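Local coordinates for protein fructosyl amine: oxygen oxidoreductase (Aspergillus fumigatus, PDB 3DJE) that oxidatively deglycates fructosyl amino acids (Amadori products), using a bound FAD cofactor and molecular oxygen, at residues S43-G48 against P299-Q304; E170-R173 against K177-T180; A200-A203 against I207-A210; P245-L250 against A325-S330; P282-M287 against P306-T311. All blocks are in the same frame, centred on the assembly; numbering follows the deposited sequence.

Interactions 2 and 3 lie at the adenosine side of the FAD domain and touch, Val-179 CG2 meeting Trp-208 CH2 at 3.8 Å. Interaction 1 holds the cofactor directly, gripping its ribose and a phosphate, and reaches interaction 5 through Phe-300 CD2 and Asn-286 ND2, 3.5 Å apart; the centres of these two are about 14 Å apart. Interaction 5 brings the side chain of Tyr-284 to about 10 Å from both FAD and the bound ligand FSA. Interaction 4 encloses interaction 5 along the chain and touches it where Phe-329 CE2 packs on Glu-310 CG at 3.5 Å. It is remote from interaction 3, their centres being about 46 Å apart.

Interaction 1: residues S43-G48 against P299-Q304; sequences SAISAG and PFEKTQ. With FAD (flavin-adenine dinucleotide), chain C.
Ile-45 sets its CG2 methyl over the aliphatic part of Glu-301, 3.7 Å from Glu-301 CB, the two side chains crossing at about a right angle. Residues 43-48 belong to the FAD-binding loop after strand 33-37 of the Rossmann-type sheet: a type I beta turn from Ser-43 to Ser-46, overlaid by two ST turns in which the hydroxyls of Ser-43 and Ser-46 accept the backbone N-H of Ile-45 and Gly-48. The branching of Ile-45 divides its work. With chi1 at 63°, CG1 sits between the backbone N and the carbonyl carbon and faces the adenosine ribose, 3.4 Å from FAD O2B, while CG2 turns to segment 299-304. Glu-301 runs out extended past the turn and brings OE2 within 3.8 Å of Ala-44 CB; its other oxygen, OE1, is hydrogen-bonded to Tyr-39 OH, and Tyr-39 also packs on Ala-44 and Ile-45. No hydrogen bond joins the two segments: loop 299-304 meets the turn by van der Waals contact alone, on the side of Ala-44 and of Ile-45 CG2, while two hydroxyls and one N-H of residues 43-48 bind the cofactor. Ser-43 OG donates to the ribose hydroxyl FAD O2B at 3.1 Å. On the adenosine-side phosphate, Ser-46 OG reaches FAD O1A at 2.7 Å, and Ala-47 N points nearly straight at FAD O2A, at 2.8 Å with an N-H...O angle of 166°.

Interaction 2: residues E170-R173 against K177-T180; sequences EAQR and KFVT
Phe-178 presents the CE2 corner of its ring to the last turn of helix 160-173, where Ala-171 CB lies near the ring plane at 4.0 Å, an edge contact. Gln-172 adds its CB, 4.1 Å from the same Phe-178 CE2, and its backbone N comes obliquely toward the ring. The phenyl group leaves the strand with chi1 at -75°, CG opposite the carbonyl carbon, which carries it across to the helix. This is the tight side: the ring, carried by the edge strand of the Rossmann-type sheet, fills in between Val-35 of the next strand, Val-41 and the end of helix 160-173, while Ala-171 also rests on Ala-22 of helix 16-27. The solvent margin, beyond Gln-172 CB, is looser. The exposed Gln-172 stretches out fully extended, CG anti to the backbone N (chi1 -178°), and its NE2 donates to a water at 2.8 Å; that water also accepts from Phe-178 N at 2.9 Å. Further round the helix, Arg-173 NH1 closes a salt bridge to the anti lone pair of Glu-170 OE1, which lies in the guanidinium plane, at 2.8 Å. No direct hydrogen bond links helix and strand: their union relies on apolar packing, and because the one water accepts from both the Phe-178 N-H and Gln-172 NE2, the polar link between them is indirect.

Interaction 3: residues A200-A203 against I207-A210; sequences AVTA and IWRA. Unlike the reference sequence in segment 200-203: Ala-203 (reference Gly).
Two torsions bring Trp-208 and Thr-202 together: chi1 of -67° puts Trp-208 CG opposite the carbonyl carbon and lays the indole back across the neighbouring strand, and chi1 of 49° tucks Thr-202 OG1 between its backbone N and carbonyl carbon, facing the incoming ring. The indole NE1 then donates to Thr-202 OG1 at 3.2 Å, somewhat bent (143°), although the hydroxyl lies in the ring plane. Thr-202 CG2 lies beside the same corner, 3.7 Å from Trp-208 NE1. The backbone beneath is a beta hairpin, strands 196-202 and 206-209 of a three-stranded antiparallel meander of the kind that FAD proteins of the Rossmann type carry beside the parallel sheet. Ala-200 and Trp-208 form a hydrogen-bonded pair: Ala-200 N gives to Trp-208 O at 2.9 Å, and Trp-208 N returns a bond to Ala-200 O at 2.8 Å. Next to them Val-201 and Ile-207 make a non-hydrogen-bonded pair whose branches Val-201 CG2 and Ile-207 CG1 touch lightly at 4.4 Å, and both also pack on Ile-191. The face bearing Ala-200 and Trp-208 turns toward the parallel sheet, where the indole meets Leu-10, Thr-34 and Leu-36. Thr-202 OG1 has a stronger partner in Asp-204 OD1, near the hairpin turn. The hydroxyl probably donates its hydrogen bond to this carboxylate, which would make the oxygen a somewhat better acceptor; one threonine thus ties the turn to the tryptophan and gives the indole N-H a partner where the ring packs on Leu-10 and Leu-36.

Interaction 4: residues P245-L250 against A325-S330; sequences PEERAL and ADRPFS
The carboxylate of Glu-247 and the guanidinium of Arg-327 meet edge to edge, their planes only 18° apart, each terminal nitrogen taking one oxygen. Nearby, Pro-245 CG lies 4.1 Å above one face of the Arg-248 guanidinium, offset toward its rim. Arg-327 NH2 donates to Glu-247 OE1 at 2.9 Å, almost straight and on the syn lone pair, within the guanidinium plane. Arg-327 NH1 reaches Glu-247 OE2, likewise at 2.9 Å and from the syn side, but 19° out of the carboxylate plane, so the fork is slightly twisted. The two side chains come from opposite directions, from backbones whose nearest CA atoms, of Glu-247 and Arg-327, are 13.4 Å apart. Arg-327 is bent at chi2 (-77°) and rests on Ile-241 of strand 232-242. This surface contact ties the region just before the short helix 248-251 to the loop between helix 307-320 and strand 331-339, away from the FAD and FSA pockets. OE2 of Glu-247 also accepts from Lys-244 N, which ties the carboxylate back to the backbone leading into its own segment. Two bonds hold the flat groups against turning, and the carboxylate probably offsets the positive charge of Lys-244 NZ close to Arg-327 NH2.

Interaction 5: residues P282-M287 against P306-T311; sequences PGYTNM and PKEAET
Tyr-284 reaches across with its phenol to Glu-308, OH donating to OE2 at 2.7 Å. The oxygen lies at the ring edge, in the ring plane, but the hydroxyl approaches from well above the carboxylate plane (57° out of it), the two planes being 68° apart. Beside this bond Pro-306 CG packs at 3.7 Å from Tyr-284 OH and 3.9 Å from CZ, the proline and the tyrosine passing each other in opposite directions, and Ala-309 CB closes in more loosely at 4.3 Å from the same oxygen. Glu-308 gets there by a chi1 of 61°, which sets CG between its backbone N and carbonyl carbon, and by an extended chain beyond. Outside this first shell, Tyr-284 OH has a second partner in Arg-312 NH2, one turn further along the helix, so the phenol oxygen gives its proton to the carboxylate and accepts from the guanidinium. The ring itself is held by stacking on Phe-421 and by an edge-to-face contact with His-281. Pro-306 occupies the N-cap position, its carbonyl O accepting from Glu-310 N at 3.1 Å as the helix begins. The contact therefore pins the first turn of helix 307-320 onto strand 274-289, with Thr-237 of strand 232-242 touching Tyr-284, Pro-306 and Ala-309, and Met-419 of strand 419-420 packing on Tyr-284 and Glu-308.

Interaction 1: residues S43-G48 against P299-Q304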
# COMPACT_ATOMS: atom_id res chain seq x y z
N SER A 43 10.66 -7.54 1.67
CA SER A 43 10.00 -8.70 1.11
C SER A 43 9.56 -8.46 -0.34
O SER A 43 8.96 -7.42 -0.64
CB SER A 43 8.77 -9.05 1.93
OG SER A 43 8.01 -10.03 1.25
N ALA A 44 9.79 -9.45 -1.19
CA ALA A 44 9.37 -9.38 -2.59
C ALA A 44 7.85 -9.34 -2.76
O ALA A 44 7.37 -8.88 -3.81
CB ALA A 44 9.95 -10.52 -3.39
N ILE A 45 7.11 -9.80 -1.75
CA ILE A 45 5.64 -9.72 -1.79
C ILE A 45 5.05 -8.62 -0.91
O ILE A 45 3.82 -8.49 -0.78
CB ILE A 45 4.95 -11.09 -1.49
CG1 ILE A 45 5.26 -11.57 -0.08
CG2 ILE A 45 5.35 -12.14 -2.54
CD1 ILE A 45 4.32 -12.69 0.43
N SER A 46 5.91 -7.82 -0.29
CA SER A 46 5.40 -6.65 0.39
C SER A 46 4.94 -5.60 -0.61
O SER A 46 5.69 -5.22 -1.51
CB SER A 46 6.44 -6.05 1.35
OG SER A 46 6.01 -4.77 1.79
N ALA A 47 3.72 -5.11 -0.41
CA ALA A 47 3.23 -3.97 -1.19
C ALA A 47 4.11 -2.73 -1.01
O ALA A 47 4.09 -1.83 -1.85
CB ALA A 47 1.80 -3.67 -0.80
N GLY A 48 4.91 -2.68 0.07
CA GLY A 48 5.76 -1.52 0.33
C GLY A 48 7.10 -1.59 -0.38
O GLY A 48 7.86 -0.62 -0.38
N PRO A 299 -3.71 -14.59 -2.48
CA PRO A 299 -2.60 -13.91 -3.13
C PRO A 299 -1.54 -14.87 -3.66
O PRO A 299 -1.39 -15.99 -3.15
CB PRO A 299 -1.99 -13.03 -2.02
CG PRO A 299 -2.83 -13.20 -0.84
CD PRO A 299 -3.72 -14.37 -1.02
N PHE A 300 -0.82 -14.43 -4.68
CA PHE A 300 0.35 -15.15 -5.17
C PHE A 300 1.37 -14.17 -5.73
O PHE A 300 1.01 -13.07 -6.15
CB PHE A 300 -0.05 -16.20 -6.23
CG PHE A 300 -0.69 -15.61 -7.46
CD1 PHE A 300 0.08 -15.29 -8.58
CD2 PHE A 300 -2.07 -15.40 -7.50
CE1 PHE A 300 -0.52 -14.75 -9.74
CE2 PHE A 300 -2.67 -14.85 -8.65
CZ PHE A 300 -1.89 -14.53 -9.76
N GLU A 301 2.63 -14.58 -5.74
CA GLU A 301 3.72 -13.77 -6.29
C GLU A 301 3.79 -13.94 -7.81
O GLU A 301 3.72 -15.06 -8.33
CB GLU A 301 5.06 -14.16 -5.66
CG GLU A 301 6.21 -13.27 -6.14
CD GLU A 301 7.60 -13.69 -5.66
OE1 GLU A 301 7.78 -14.78 -5.05
OE2 GLU A 301 8.53 -12.90 -5.93
N LYS A 302 3.90 -12.83 -8.53
CA LYS A 302 4.17 -12.88 -9.97
C LYS A 302 4.91 -11.63 -10.44
O LYS A 302 4.45 -10.50 -10.24
CB LYS A 302 2.89 -13.12 -10.78
CG LYS A 302 3.18 -13.47 -12.24
CD LYS A 302 2.32 -14.61 -12.75
CE LYS A 302 2.79 -15.05 -14.12
NZ LYS A 302 3.80 -16.14 -14.05
N THR A 303 6.05 -11.86 -11.06
CA THR A 303 6.89 -10.78 -11.56
C THR A 303 6.57 -10.54 -13.05
O THR A 303 7.47 -10.42 -13.90
CB THR A 303 8.39 -11.08 -11.28
OG1 THR A 303 8.53 -11.57 -9.93
CG2 THR A 303 9.19 -9.82 -11.39
N GLN A 304 5.28 -10.44 -13.34
CA GLN A 304 4.76 -10.09 -14.67
C GLN A 304 3.43 -9.40 -14.41
O GLN A 304 2.92 -9.40 -13.29
CB GLN A 304 4.50 -11.34 -15.53
CG GLN A 304 5.71 -12.23 -15.88
CD GLN A 304 6.80 -11.52 -16.67
OE1 GLN A 304 6.61 -10.42 -17.20
NE2 GLN A 304 7.97 -12.16 -16.75
PA FAD C . 2.74 -5.65 3.12
O1A FAD C . 3.67 -4.51 3.16
O2A FAD C . 2.41 -6.26 1.80
O5B FAD C . 3.36 -6.70 4.12
C5B FAD C . 2.82 -8.02 4.30
C4B FAD C . 3.97 -8.90 4.80
O4B FAD C . 3.32 -10.13 5.17
C3B FAD C . 4.90 -9.22 3.61
O3B FAD C . 6.24 -8.78 3.86
C2B FAD C . 4.80 -10.75 3.54
O2B FAD C . 6.09 -11.38 3.21
C1B FAD C . 4.28 -11.11 4.95
N9A FAD C . 3.79 -12.53 4.92
C8A FAD C . 3.09 -13.15 3.95
N7A FAD C . 2.92 -14.44 4.30
C5A FAD C . 3.50 -14.62 5.49
C6A FAD C . 3.66 -15.73 6.34
N6A FAD C . 3.16 -16.94 5.98
N1A FAD C . 4.33 -15.56 7.50
C2A FAD C . 4.83 -14.38 7.86
N3A FAD C . 4.70 -13.30 7.07
C4A FAD C . 4.04 -13.41 5.89
N1 FAD C . -0.07 3.24 -0.57
C2 FAD C . 0.22 4.59 -0.41
O2 FAD C . 0.13 5.15 0.69
N3 FAD C . 0.61 5.34 -1.53
C4 FAD C . 0.70 4.77 -2.79
O4 FAD C . 1.05 5.46 -3.76
C4X FAD C . 0.38 3.41 -2.94
N5 FAD C . 0.44 2.81 -4.20
C5X FAD C . 0.30 1.43 -4.31
C6 FAD C . 0.58 0.82 -5.53
C7 FAD C . 0.49 -0.56 -5.66
C7M FAD C . 0.78 -1.17 -7.04
C8 FAD C . 0.16 -1.35 -4.56
C8M FAD C . 0.14 -2.89 -4.69
C9 FAD C . -0.10 -0.73 -3.33
C9A FAD C . -0.02 0.66 -3.19
N10 FAD C . -0.29 1.30 -1.97
C10 FAD C . 0.00 2.66 -1.83
C1' FAD C . -0.85 0.56 -0.83
C2' FAD C . 0.28 0.12 0.11
O2' FAD C . 1.40 -0.36 -0.66
C3' FAD C . -0.24 -0.98 1.04
O3' FAD C . -1.52 -0.57 1.58
C4' FAD C . 0.70 -1.23 2.22
O4' FAD C . 2.06 -1.32 1.80
C5' FAD C . 0.30 -2.55 2.89
O5' FAD C . 1.14 -2.78 4.04
P FAD C . 0.98 -4.13 4.89
O1P FAD C . -0.45 -4.29 5.29
O2P FAD C . 2.04 -4.07 5.92
O3P FAD C . 1.34 -5.30 3.86

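Interaction 2: residues E170-R173 against K177-T180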
# COMPACT_ATOMS: atom_id res chain seq x y z
N GLU A 170 16.65 0.08 11.63
CA GLU A 170 16.60 0.83 12.90
C GLU A 170 15.95 -0.02 14.00
O GLU A 170 16.45 -0.09 15.12
CB GLU A 170 15.87 2.16 12.71
CG GLU A 170 15.77 2.97 14.00
CD GLU A 170 17.02 3.78 14.36
OE1 GLU A 170 18.15 3.45 13.93
OE2 GLU A 170 16.86 4.76 15.11
N ALA A 171 14.85 -0.70 13.68
CA ALA A 171 14.22 -1.60 14.66
C ALA A 171 15.23 -2.65 15.13
O ALA A 171 15.34 -2.94 16.34
CB ALA A 171 13.00 -2.28 14.04
N GLN A 172 15.97 -3.18 14.18
CA GLN A 172 16.92 -4.26 14.43
C GLN A 172 18.07 -3.77 15.31
O GLN A 172 18.47 -4.46 16.26
CB GLN A 172 17.44 -4.81 13.11
CG GLN A 172 18.39 -5.98 13.27
CD GLN A 172 18.91 -6.45 11.95
OE1 GLN A 172 19.47 -5.67 11.19
NE2 GLN A 172 18.72 -7.74 11.66
N ARG A 173 18.60 -2.58 15.03
CA ARG A 173 19.71 -2.09 15.86
C ARG A 173 19.26 -1.76 17.28
O ARG A 173 20.07 -1.78 18.23
CB ARG A 173 20.49 -0.95 15.19
CG ARG A 173 19.78 0.36 15.07
CD ARG A 173 20.75 1.42 14.47
NE ARG A 173 21.21 0.99 13.16
CZ ARG A 173 20.62 1.31 12.00
NH1 ARG A 173 19.54 2.10 11.97
NH2 ARG A 173 21.12 0.84 10.87
N LYS A 177 14.41 -8.70 16.73
CA LYS A 177 14.88 -9.90 16.04
C LYS A 177 14.06 -10.07 14.77
O LYS A 177 12.83 -10.14 14.83
CB LYS A 177 14.69 -11.11 16.96
CG LYS A 177 15.47 -11.02 18.27
CD LYS A 177 14.80 -11.82 19.40
CE LYS A 177 13.79 -10.98 20.19
NZ LYS A 177 14.28 -9.62 20.57
N PHE A 178 14.73 -10.10 13.62
CA PHE A 178 14.04 -10.41 12.37
C PHE A 178 14.43 -11.80 11.93
O PHE A 178 15.61 -12.07 11.70
CB PHE A 178 14.39 -9.42 11.25
CG PHE A 178 13.71 -8.09 11.39
CD1 PHE A 178 12.61 -7.75 10.59
CD2 PHE A 178 14.16 -7.17 12.32
CE1 PHE A 178 11.98 -6.50 10.72
CE2 PHE A 178 13.54 -5.92 12.47
CZ PHE A 178 12.44 -5.59 11.67
N VAL A 179 13.43 -12.67 11.81
CA VAL A 179 13.64 -14.04 11.32
C VAL A 179 12.95 -14.14 9.97
O VAL A 179 11.72 -14.21 9.89
CB VAL A 179 13.09 -15.10 12.32
CG1 VAL A 179 13.33 -16.51 11.77
CG2 VAL A 179 13.72 -14.91 13.71
N THR A 180 13.75 -14.12 8.91
CA THR A 180 13.22 -13.93 7.57
C THR A 180 13.70 -15.01 6.61
O THR A 180 14.74 -15.65 6.85
CB THR A 180 13.61 -12.56 6.99
OG1 THR A 180 15.04 -12.48 6.87
CG2 THR A 180 13.07 -11.42 7.85
O HOH W 1 17.56 -9.54 13.51

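Interaction 3: residues A200-A203 against I207-A210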
# COMPACT_ATOMS: atom_id res chain seq x y z
N ALA A 200 3.00 -18.41 17.10
CA ALA A 200 2.94 -18.97 15.73
C ALA A 200 3.90 -20.13 15.55
O ALA A 200 4.87 -20.27 16.29
CB ALA A 200 3.29 -17.89 14.71
N VAL A 201 3.62 -20.94 14.54
CA VAL A 201 4.55 -22.01 14.15
C VAL A 201 5.04 -21.69 12.74
O VAL A 201 4.23 -21.37 11.87
CB VAL A 201 3.86 -23.38 14.13
CG1 VAL A 201 4.85 -24.48 13.77
CG2 VAL A 201 3.20 -23.67 15.49
N THR A 202 6.36 -21.81 12.53
CA THR A 202 6.94 -21.57 11.20
C THR A 202 7.18 -22.89 10.45
O THR A 202 7.15 -23.96 11.06
CB THR A 202 8.22 -20.71 11.26
OG1 THR A 202 9.10 -21.25 12.25
CG2 THR A 202 7.87 -19.27 11.65
N ALA A 203 7.40 -22.78 9.14
CA ALA A 203 7.48 -23.96 8.25
C ALA A 203 8.67 -24.87 8.53
O ALA A 203 8.69 -26.02 8.05
CB ALA A 203 7.51 -23.51 6.81
N ILE A 207 8.34 -23.52 17.04
CA ILE A 207 7.20 -22.98 17.78
C ILE A 207 7.65 -21.69 18.44
O ILE A 207 8.62 -21.69 19.19
CB ILE A 207 6.75 -23.98 18.88
CG1 ILE A 207 6.26 -25.28 18.23
CG2 ILE A 207 5.67 -23.35 19.78
CD1 ILE A 207 6.12 -26.44 19.22
N TRP A 208 6.94 -20.60 18.13
CA TRP A 208 7.28 -19.26 18.60
C TRP A 208 6.19 -18.79 19.54
O TRP A 208 5.17 -18.27 19.09
CB TRP A 208 7.39 -18.28 17.42
CG TRP A 208 8.54 -18.56 16.52
CD1 TRP A 208 8.51 -19.35 15.39
CD2 TRP A 208 9.86 -18.06 16.63
NE1 TRP A 208 9.75 -19.36 14.80
CE2 TRP A 208 10.61 -18.60 15.54
CE3 TRP A 208 10.51 -17.23 17.55
CZ2 TRP A 208 11.97 -18.30 15.34
CZ3 TRP A 208 11.87 -16.94 17.37
CH2 TRP A 208 12.58 -17.48 16.27
N ARG A 209 6.39 -18.99 20.84
CA ARG A 209 5.37 -18.58 21.82
C ARG A 209 5.59 -17.13 22.19
O ARG A 209 6.72 -16.68 22.33
CB ARG A 209 5.42 -19.49 23.05
CG ARG A 209 5.06 -20.93 22.72
CD ARG A 209 4.85 -21.80 23.94
NE ARG A 209 4.30 -23.10 23.56
CZ ARG A 209 3.00 -23.40 23.51
NH1 ARG A 209 2.08 -22.49 23.84
NH2 ARG A 209 2.62 -24.61 23.14
N ALA A 210 4.49 -16.38 22.36
CA ALA A 210 4.57 -14.97 22.69
C ALA A 210 3.42 -14.55 23.57
O ALA A 210 2.33 -15.09 23.48
CB ALA A 210 4.57 -14.15 21.42

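Interaction 4: residues P245-L250 against A325-S330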
# COMPACT_ATOMS: atom_id res chain seq x y z
N PRO A 245 20.72 6.92 -20.25
CA PRO A 245 21.44 7.90 -19.43
C PRO A 245 21.34 9.35 -19.95
O PRO A 245 21.23 10.27 -19.15
CB PRO A 245 22.89 7.39 -19.48
CG PRO A 245 22.75 5.91 -19.67
CD PRO A 245 21.56 5.76 -20.59
N GLU A 246 21.34 9.52 -21.27
CA GLU A 246 21.28 10.85 -21.90
C GLU A 246 19.93 11.55 -21.72
O GLU A 246 19.86 12.78 -21.72
CB GLU A 246 21.58 10.78 -23.41
CG GLU A 246 22.61 9.73 -23.82
CD GLU A 246 21.98 8.37 -24.08
OE1 GLU A 246 21.06 8.29 -24.92
OE2 GLU A 246 22.41 7.39 -23.44
N GLU A 247 18.85 10.78 -21.57
CA GLU A 247 17.51 11.37 -21.49
C GLU A 247 16.97 11.55 -20.05
O GLU A 247 15.91 12.15 -19.87
CB GLU A 247 16.51 10.63 -22.40
CG GLU A 247 16.03 9.29 -21.87
CD GLU A 247 15.26 8.44 -22.88
OE1 GLU A 247 14.59 8.97 -23.81
OE2 GLU A 247 15.30 7.20 -22.73
N ARG A 248 17.71 11.07 -19.04
CA ARG A 248 17.24 11.08 -17.63
C ARG A 248 17.11 12.47 -17.00
O ARG A 248 16.15 12.73 -16.27
CB ARG A 248 18.10 10.18 -16.74
CG ARG A 248 17.95 8.69 -17.01
CD ARG A 248 18.99 7.86 -16.28
NE ARG A 248 19.11 6.54 -16.89
CZ ARG A 248 19.90 5.56 -16.46
NH1 ARG A 248 20.67 5.73 -15.38
NH2 ARG A 248 19.92 4.40 -17.10
N ALA A 249 18.07 13.36 -17.27
CA ALA A 249 18.07 14.71 -16.67
C ALA A 249 16.77 15.48 -16.91
O ALA A 249 16.26 16.17 -16.02
CB ALA A 249 19.26 15.52 -17.18
N LEU A 250 16.24 15.35 -18.13
CA LEU A 250 15.02 16.03 -18.53
C LEU A 250 13.80 15.69 -17.65
O LEU A 250 12.95 16.54 -17.39
CB LEU A 250 14.73 15.69 -20.00
CG LEU A 250 13.74 16.58 -20.75
CD1 LEU A 250 14.27 17.99 -20.91
CD2 LEU A 250 13.40 15.96 -22.11
N ALA A 325 5.68 5.38 -25.17
CA ALA A 325 4.56 4.44 -25.14
C ALA A 325 4.87 3.05 -25.71
O ALA A 325 4.17 2.08 -25.39
CB ALA A 325 3.33 5.04 -25.81
N ASP A 326 5.91 2.96 -26.53
CA ASP A 326 6.29 1.71 -27.17
C ASP A 326 7.58 1.12 -26.61
O ASP A 326 8.04 0.08 -27.08
CB ASP A 326 6.41 1.90 -28.69
CG ASP A 326 5.06 2.19 -29.35
OD1 ASP A 326 4.04 1.59 -28.94
OD2 ASP A 326 5.03 3.01 -30.29
N ARG A 327 8.15 1.77 -25.60
CA ARG A 327 9.36 1.28 -24.95
C ARG A 327 9.12 -0.06 -24.25
O ARG A 327 8.08 -0.26 -23.61
CB ARG A 327 9.88 2.29 -23.93
CG ARG A 327 10.26 3.65 -24.49
CD ARG A 327 11.59 3.64 -25.21
NE ARG A 327 11.97 5.01 -25.56
CZ ARG A 327 12.76 5.79 -24.83
NH1 ARG A 327 13.29 5.35 -23.70
NH2 ARG A 327 13.03 7.02 -25.25
N PRO A 328 10.09 -0.99 -24.36
CA PRO A 328 9.95 -2.23 -23.59
C PRO A 328 9.99 -1.94 -22.10
O PRO A 328 10.68 -1.00 -21.67
CB PRO A 328 11.20 -3.03 -24.00
CG PRO A 328 12.18 -2.01 -24.45
CD PRO A 328 11.34 -0.97 -25.15
N PHE A 329 9.25 -2.72 -21.33
CA PHE A 329 9.31 -2.64 -19.86
C PHE A 329 10.59 -3.28 -19.34
O PHE A 329 11.02 -4.33 -19.85
CB PHE A 329 8.11 -3.33 -19.22
CG PHE A 329 6.78 -2.80 -19.66
CD1 PHE A 329 6.61 -1.45 -20.00
CD2 PHE A 329 5.67 -3.64 -19.69
CE1 PHE A 329 5.36 -0.96 -20.38
CE2 PHE A 329 4.41 -3.16 -20.06
CZ PHE A 329 4.26 -1.82 -20.42
N SER A 330 11.20 -2.67 -18.33
CA SER A 330 12.41 -3.24 -17.72
C SER A 330 12.08 -4.10 -16.49
O SER A 330 12.93 -4.87 -16.02
CB SER A 330 13.37 -2.13 -17.31
OG SER A 330 12.73 -1.26 -16.40

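Interaction 5: residues P282-M287 against P306-T311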
# COMPACT_ATOMS: atom_id res chain seq x y z
N PRO A 282 -10.07 -1.00 -10.71
CA PRO A 282 -10.58 -1.43 -9.41
C PRO A 282 -9.94 -2.68 -8.76
O PRO A 282 -10.35 -3.05 -7.66
CB PRO A 282 -12.08 -1.66 -9.67
CG PRO A 282 -12.35 -0.96 -10.98
CD PRO A 282 -11.10 -1.14 -11.76
N GLY A 283 -8.95 -3.28 -9.41
CA GLY A 283 -8.17 -4.36 -8.82
C GLY A 283 -8.49 -5.74 -9.36
O GLY A 283 -9.55 -5.95 -9.97
N TYR A 284 -7.54 -6.67 -9.17
CA TYR A 284 -7.73 -8.10 -9.45
C TYR A 284 -7.87 -8.87 -8.14
O TYR A 284 -7.04 -8.72 -7.23
CB TYR A 284 -6.52 -8.68 -10.17
CG TYR A 284 -6.32 -8.22 -11.58
CD1 TYR A 284 -6.89 -8.92 -12.64
CD2 TYR A 284 -5.52 -7.11 -11.87
CE1 TYR A 284 -6.71 -8.51 -13.94
CE2 TYR A 284 -5.32 -6.69 -13.18
CZ TYR A 284 -5.93 -7.39 -14.22
OH TYR A 284 -5.73 -6.99 -15.51
N THR A 285 -8.89 -9.71 -8.05
CA THR A 285 -8.95 -10.71 -7.00
C THR A 285 -8.41 -12.04 -7.54
O THR A 285 -8.14 -12.17 -8.73
CB THR A 285 -10.39 -10.92 -6.49
OG1 THR A 285 -11.22 -11.27 -7.62
CG2 THR A 285 -10.92 -9.66 -5.81
N ASN A 286 -8.25 -13.03 -6.66
CA ASN A 286 -7.92 -14.38 -7.10
C ASN A 286 -8.80 -15.36 -6.34
O ASN A 286 -8.34 -16.05 -5.44
CB ASN A 286 -6.44 -14.68 -6.91
CG ASN A 286 -6.01 -16.00 -7.56
OD1 ASN A 286 -6.38 -16.28 -8.71
ND2 ASN A 286 -5.22 -16.79 -6.85
N MSE A 287 -10.08 -15.36 -6.72
CA MSE A 287 -11.13 -16.12 -6.04
C MSE A 287 -11.02 -17.61 -6.31
O MSE A 287 -11.14 -18.06 -7.45
CB MSE A 287 -12.52 -15.62 -6.48
CG MSE A 287 -12.83 -14.18 -6.11
SE MSE A 287 -12.80 -13.88 -4.18
CE MSE A 287 -13.32 -12.01 -4.11
N PRO A 306 -0.68 -8.97 -16.34
CA PRO A 306 -1.54 -9.41 -17.46
C PRO A 306 -1.33 -8.56 -18.70
O PRO A 306 -1.09 -7.36 -18.59
CB PRO A 306 -2.96 -9.20 -16.91
CG PRO A 306 -2.80 -9.30 -15.41
CD PRO A 306 -1.49 -8.62 -15.15
N LYS A 307 -1.44 -9.17 -19.88
CA LYS A 307 -1.29 -8.42 -21.12
C LYS A 307 -2.29 -7.27 -21.23
O LYS A 307 -1.95 -6.21 -21.75
CB LYS A 307 -1.35 -9.35 -22.34
CG LYS A 307 -0.08 -10.19 -22.52
CD LYS A 307 0.95 -9.52 -23.41
CE LYS A 307 0.72 -9.86 -24.89
NZ LYS A 307 1.79 -9.33 -25.78
N GLU A 308 -3.50 -7.46 -20.72
CA GLU A 308 -4.51 -6.40 -20.74
C GLU A 308 -4.04 -5.19 -19.93
O GLU A 308 -4.32 -4.04 -20.30
CB GLU A 308 -5.87 -6.91 -20.27
CG GLU A 308 -5.89 -7.44 -18.85
CD GLU A 308 -7.29 -7.56 -18.27
OE1 GLU A 308 -8.24 -6.96 -18.84
OE2 GLU A 308 -7.42 -8.25 -17.23
N ALA A 309 -3.29 -5.45 -18.85
CA ALA A 309 -2.71 -4.38 -18.03
C ALA A 309 -1.62 -3.63 -18.78
O ALA A 309 -1.57 -2.40 -18.74
CB ALA A 309 -2.18 -4.94 -16.69
N GLU A 310 -0.76 -4.36 -19.48
CA GLU A 310 0.19 -3.73 -20.39
C GLU A 310 -0.51 -2.79 -21.39
O GLU A 310 -0.04 -1.68 -21.63
CB GLU A 310 1.00 -4.76 -21.16
CG GLU A 310 1.85 -4.15 -22.27
CD GLU A 310 2.79 -5.16 -22.92
OE1 GLU A 310 2.48 -6.37 -22.90
OE2 GLU A 310 3.83 -4.74 -23.47
N THR A 311 -1.61 -3.25 -21.98
CA THR A 311 -2.35 -2.43 -22.94
C THR A 311 -2.84 -1.13 -22.29
O THR A 311 -2.72 -0.05 -22.87
CB THR A 311 -3.52 -3.23 -23.55
OG1 THR A 311 -2.97 -4.39 -24.19
CG2 THR A 311 -4.29 -2.41 -24.58